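Local coordinates for protein esterase (Rhizomucor miehei, PDB 4WY5) that probably hydrolyses carboxylic esters, as a fungal carboxylesterase of the alpha/beta hydrolase fold, at residues 120-132 against 224-238. Residues are numbered along the deposited sequence; the frame is centred on the assembly and turned at random.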
loop_
_atom_site.group_PDB
_atom_site.type_symbol
_atom_site.label_atom_id
_atom_site.label_comp_id
_atom_site.label_asym_id
_atom_site.label_seq_id
_atom_site.Cartn_x
_atom_site.Cartn_y
_atom_site.Cartn_z
ATOM N N SER A 120 13.322 -8.336 -26.617
ATOM C CA SER A 120 14.728 -8.636 -26.910
ATOM C C SER A 120 15.631 -8.172 -25.765
ATOM O O SER A 120 15.554 -7.008 -25.340
ATOM C CB SER A 120 15.159 -7.979 -28.232
ATOM O OG SER A 120 14.343 -8.411 -29.327
ATOM N N LEU A 121 16.470 -9.076 -25.254
ATOM C CA LEU A 121 17.342 -8.768 -24.113
ATOM C C LEU A 121 18.678 -8.116 -24.501
ATOM O O LEU A 121 19.158 -8.286 -25.618
ATOM C CB LEU A 121 17.633 -10.040 -23.303
ATOM C CG LEU A 121 16.458 -10.867 -22.759
ATOM C CD1 LEU A 121 16.951 -12.191 -22.175
ATOM C CD2 LEU A 121 15.679 -10.091 -21.714
ATOM N N SER A 122 19.264 -7.373 -23.561
ATOM C CA SER A 122 20.602 -6.785 -23.697
ATOM C C SER A 122 21.676 -7.751 -23.165
ATOM O O SER A 122 21.392 -8.538 -22.254
ATOM C CB SER A 122 20.681 -5.454 -22.939
ATOM O OG SER A 122 19.820 -4.470 -23.497
ATOM N N PRO A 123 22.933 -7.648 -23.657
ATOM C CA PRO A 123 23.502 -6.624 -24.547
ATOM C C PRO A 123 23.377 -6.914 -26.042
ATOM O O PRO A 123 23.857 -6.097 -26.829
ATOM C CB PRO A 123 24.982 -6.606 -24.148
ATOM C CG PRO A 123 25.267 -8.039 -23.797
ATOM C CD PRO A 123 23.973 -8.571 -23.165
ATOM N N GLU A 124 22.737 -8.021 -26.427
ATOM C CA GLU A 124 22.536 -8.336 -27.851
ATOM C C GLU A 124 21.695 -7.277 -28.555
ATOM O O GLU A 124 21.911 -6.979 -29.724
ATOM C CB GLU A 124 21.872 -9.701 -28.019
ATOM C CG GLU A 124 22.758 -10.885 -27.657
ATOM C CD GLU A 124 22.822 -11.153 -26.167
ATOM O OE1 GLU A 124 22.058 -10.503 -25.411
ATOM O OE2 GLU A 124 23.630 -12.025 -25.760
ATOM N N ALA A 125 20.725 -6.730 -27.831
ATOM C CA ALA A 125 19.936 -5.599 -28.290
ATOM C C ALA A 125 20.133 -4.472 -27.295
ATOM O O ALA A 125 20.456 -4.734 -26.135
ATOM C CB ALA A 125 18.451 -5.978 -28.403
ATOM N N LYS A 126 19.957 -3.227 -27.737
ATOM C CA LYS A 126 20.093 -2.076 -26.845
ATOM C C LYS A 126 18.922 -1.095 -26.965
ATOM O O LYS A 126 18.031 -1.269 -27.809
ATOM C CB LYS A 126 21.430 -1.367 -27.105
ATOM C CG LYS A 126 22.594 -2.076 -26.425
ATOM C CD LYS A 126 23.948 -1.649 -26.951
ATOM C CE LYS A 126 25.065 -2.500 -26.350
ATOM N NZ LYS A 126 25.356 -2.116 -24.920
ATOM N N PHE A 127 18.921 -0.082 -26.098
ATOM C CA PHE A 127 17.928 0.990 -26.145
ATOM C C PHE A 127 17.894 1.558 -27.559
ATOM O O PHE A 127 18.950 1.861 -28.116
ATOM C CB PHE A 127 18.279 2.085 -25.119
ATOM C CG PHE A 127 17.405 3.310 -25.195
ATOM C CD1 PHE A 127 16.234 3.387 -24.458
ATOM C CD2 PHE A 127 17.763 4.388 -26.004
ATOM C CE1 PHE A 127 15.422 4.516 -24.520
ATOM C CE2 PHE A 127 16.963 5.521 -26.084
ATOM C CZ PHE A 127 15.787 5.588 -25.336
ATOM N N PRO A 128 16.686 1.728 -28.136
ATOM C CA PRO A 128 15.359 1.513 -27.543
ATOM C C PRO A 128 14.546 0.372 -28.156
ATOM O O PRO A 128 13.323 0.515 -28.269
ATOM C CB PRO A 128 14.655 2.838 -27.840
ATOM C CG PRO A 128 15.153 3.153 -29.245
ATOM C CD PRO A 128 16.581 2.567 -29.345
ATOM N N THR A 129 15.190 -0.731 -28.523
ATOM C CA THR A 129 14.514 -1.801 -29.250
ATOM C C THR A 129 13.290 -2.359 -28.502
ATOM O O THR A 129 12.198 -2.450 -29.075
ATOM C CB THR A 129 15.494 -2.964 -29.548
ATOM O OG1 THR A 129 16.638 -2.468 -30.254
ATOM C CG2 THR A 129 14.821 -4.059 -30.372
ATOM N N ALA A 130 13.457 -2.686 -27.219
ATOM C CA ALA A 130 12.366 -3.285 -26.436
ATOM C C ALA A 130 11.159 -2.362 -26.300
ATOM O O ALA A 130 10.023 -2.827 -26.386
ATOM C CB ALA A 130 12.860 -3.708 -25.059
ATOM N N ILE A 131 11.387 -1.067 -26.100
ATOM C CA ILE A 131 10.271 -0.115 -26.013
ATOM C C ILE A 131 9.437 -0.166 -27.291
ATOM O O ILE A 131 8.198 -0.164 -27.252
ATOM C CB ILE A 131 10.762 1.330 -25.800
ATOM C CG1 ILE A 131 11.440 1.487 -24.437
ATOM C CG2 ILE A 131 9.614 2.317 -25.901
ATOM C CD1 ILE A 131 12.032 2.882 -24.206
ATOM N N GLU A 132 10.131 -0.268 -28.422
ATOM C CA GLU A 132 9.482 -0.324 -29.724
ATOM C C GLU A 132 8.749 -1.650 -29.942
ATOM O O GLU A 132 7.700 -1.680 -30.588
ATOM C CB GLU A 132 10.514 -0.082 -30.834
ATOM C CG GLU A 132 10.962 1.390 -30.951
ATOM C CD GLU A 132 12.110 1.612 -31.949
ATOM O OE1 GLU A 132 12.564 0.633 -32.597
ATOM O OE2 GLU A 132 12.546 2.781 -32.093
ATOM N N ALA A 224 25.292 -2.708 -20.360
ATOM C CA ALA A 224 24.701 -3.682 -21.261
ATOM C C ALA A 224 23.543 -3.070 -22.055
ATOM O O ALA A 224 23.409 -3.318 -23.255
ATOM C CB ALA A 224 24.240 -4.911 -20.489
ATOM N N TYR A 225 22.726 -2.260 -21.384
ATOM C CA TYR A 225 21.493 -1.716 -21.962
ATOM C C TYR A 225 21.720 -0.482 -22.859
ATOM O O TYR A 225 21.134 -0.384 -23.939
ATOM C CB TYR A 225 20.510 -1.357 -20.824
ATOM C CG TYR A 225 19.159 -0.813 -21.264
ATOM C CD1 TYR A 225 18.355 -1.526 -22.158
ATOM C CD2 TYR A 225 18.671 0.399 -20.774
ATOM C CE1 TYR A 225 17.098 -1.049 -22.557
ATOM C CE2 TYR A 225 17.408 0.894 -21.172
ATOM C CZ TYR A 225 16.637 0.164 -22.066
ATOM O OH TYR A 225 15.409 0.643 -22.471
ATOM N N LEU A 226 22.567 0.450 -22.419
ATOM C CA LEU A 226 22.726 1.736 -23.114
ATOM C C LEU A 226 23.780 1.703 -24.238
ATOM O O LEU A 226 24.832 1.068 -24.107
ATOM C CB LEU A 226 23.076 2.832 -22.106
ATOM C CG LEU A 226 22.111 3.046 -20.929
ATOM C CD1 LEU A 226 22.622 4.132 -19.993
ATOM C CD2 LEU A 226 20.698 3.383 -21.418
ATOM N N PRO A 227 23.483 2.361 -25.367
ATOM C CA PRO A 227 24.419 2.417 -26.498
ATOM C C PRO A 227 25.476 3.503 -26.335
ATOM O O PRO A 227 26.409 3.555 -27.131
ATOM C CB PRO A 227 23.504 2.715 -27.695
ATOM C CG PRO A 227 22.378 3.478 -27.106
ATOM C CD PRO A 227 22.160 2.904 -25.719
ATOM N N ALA A 228 25.307 4.349 -25.319
ATOM C CA ALA A 228 26.253 5.409 -24.965
ATOM C C ALA A 228 26.044 5.753 -23.483
ATOM O O ALA A 228 25.122 5.235 -22.866
ATOM C CB ALA A 228 26.061 6.643 -25.861
ATOM N N PRO A 229 26.919 6.588 -22.891
ATOM C CA PRO A 229 26.641 6.942 -21.489
ATOM C C PRO A 229 25.410 7.831 -21.324
ATOM O O PRO A 229 25.111 8.675 -22.176
ATOM C CB PRO A 229 27.907 7.680 -21.033
ATOM C CG PRO A 229 28.930 7.437 -22.071
ATOM C CD PRO A 229 28.292 6.926 -23.310
ATOM N N ALA A 230 24.698 7.623 -20.220
ATOM C CA ALA A 230 23.411 8.279 -19.992
ATOM C C ALA A 230 23.518 9.793 -20.057
ATOM O O ALA A 230 22.623 10.478 -20.566
ATOM C CB ALA A 230 22.843 7.856 -18.648
ATOM N N SER A 231 24.626 10.316 -19.556
ATOM C CA SER A 231 24.814 11.758 -19.547
ATOM C C SER A 231 25.004 12.335 -20.964
ATOM O O SER A 231 24.646 13.489 -21.224
ATOM C CB SER A 231 26.003 12.130 -18.665
ATOM O OG SER A 231 26.006 13.524 -18.452
ATOM N N GLU A 232 25.560 11.530 -21.870
ATOM C CA GLU A 232 25.690 11.907 -23.284
ATOM C C GLU A 232 24.420 11.581 -24.067
ATOM O O GLU A 232 24.095 12.244 -25.053
ATOM C CB GLU A 232 26.892 11.202 -23.924
ATOM C CG GLU A 232 28.225 11.458 -23.195
ATOM C CD GLU A 232 29.394 10.644 -23.761
ATOM O OE1 GLU A 232 29.329 10.230 -24.942
ATOM O OE2 GLU A 232 30.379 10.419 -23.015
ATOM N N LEU A 233 23.708 10.545 -23.635
ATOM C CA LEU A 233 22.485 10.125 -24.317
ATOM C C LEU A 233 21.374 11.178 -24.178
ATOM O O LEU A 233 20.696 11.497 -25.154
ATOM C CB LEU A 233 22.024 8.767 -23.787
ATOM C CG LEU A 233 21.273 7.879 -24.783
ATOM C CD1 LEU A 233 22.039 7.781 -26.084
ATOM C CD2 LEU A 233 21.051 6.493 -24.191
ATOM N N ASN A 234 21.177 11.690 -22.962
ATOM C CA ASN A 234 20.246 12.798 -22.715
ATOM C C ASN A 234 18.825 12.525 -23.244
ATOM O O ASN A 234 18.200 13.403 -23.839
ATOM C CB ASN A 234 20.796 14.090 -23.343
ATOM C CG ASN A 234 20.231 15.347 -22.701
ATOM O OD1 ASN A 234 19.965 15.379 -21.494
ATOM N ND2 ASN A 234 20.042 16.396 -23.508
ATOM N N ASP A 235 18.316 11.318 -22.995
ATOM C CA ASP A 235 17.017 10.870 -23.523
ATOM C C ASP A 235 16.118 10.341 -22.389
ATOM O O ASP A 235 16.453 9.320 -21.771
ATOM C CB ASP A 235 17.257 9.776 -24.580
ATOM C CG ASP A 235 16.038 9.492 -25.455
ATOM O OD1 ASP A 235 14.895 9.780 -25.026
ATOM O OD2 ASP A 235 16.234 8.955 -26.577
ATOM N N LYS A 236 14.976 11.000 -22.144
ATOM C CA LYS A 236 14.104 10.642 -21.013
ATOM C C LYS A 236 13.529 9.220 -21.122
ATOM O O LYS A 236 13.226 8.597 -20.099
ATOM C CB LYS A 236 12.942 11.634 -20.821
ATOM C CG LYS A 236 11.758 11.512 -21.767
ATOM C CD LYS A 236 12.011 12.199 -23.086
ATOM C CE LYS A 236 10.924 11.881 -24.094
ATOM N NZ LYS A 236 11.274 12.459 -25.411
ATOM N N LEU A 237 13.382 8.704 -22.341
ATOM C CA LEU A 237 12.875 7.353 -22.509
ATOM C C LEU A 237 13.911 6.333 -22.026
ATOM O O LEU A 237 13.570 5.205 -21.656
ATOM C CB LEU A 237 12.513 7.086 -23.968
ATOM C CG LEU A 237 11.396 7.937 -24.590
ATOM C CD1 LEU A 237 11.224 7.600 -26.078
ATOM C CD2 LEU A 237 10.074 7.771 -23.835
ATOM N N ALA A 238 15.171 6.751 -21.988
ATOM C CA ALA A 238 16.230 5.915 -21.425
ATOM C C ALA A 238 16.331 6.125 -19.917
ATOM O O ALA A 238 16.347 5.161 -19.138
ATOM C CB ALA A 238 17.571 6.229 -22.073
HETATM O O HOH W 1 14.537 -0.419 -24.941
#
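Phe-127 buries more surface against 224-238 than any other residue of 120-132. Its CB lies over one face of the Tyr-225 ring, 4.2 Å from the ring centroid and near the ring normal, a CH-pi contact; Pro-227 CD also touches it. With CG anti to the backbone N (chi1 173°), the ring swings toward 233-238. CD1 meets Tyr-225 OH at the edge of the phenyl ring, and CD2 approaches Leu-233 CD2. Farther out, CE1 packs against the Leu-237 to Ala-238 peptide, while Phe-127 CE2 comes 3.5 Å from Asp-235 OD2, whose carboxylate stands almost perpendicular to the ring (85°). CZ, at the tip, lies between Asp-235 OD2, Ala-238 N and Leu-237 CB. Ala-238 CB lies over one face, offset toward the rim, in a second CH-pi contact, and Pro-128 CB over the centre of the other.

The backbone fixes the base of this side chain, since Phe-127 N donates a nearly straight bond (169°) to Tyr-225 O at 3.1 Å. Beside it, Lys-126 runs over the end of helix 215-225 and bends at its last torsion, bringing NZ 2.8 Å from Ala-224 O, above the carbonyl plane, with a weak second bond to Leu-226 O. One water accepts weakly from Ile-131 N and hydrogen-bonds Tyr-225 OH, 2.8 Å away.

The arrangement binds the loop between strand 113-117 and helix 129-143 to the C-terminal end of helix 215-225. Tyr-225 also stacks on Phe-91, which follows a His-Gly-Gly-Gly sequence characteristic of hormone-sensitive-lipase-like alpha/beta hydrolases, where that motif forms the oxyanion hole, as it probably does here.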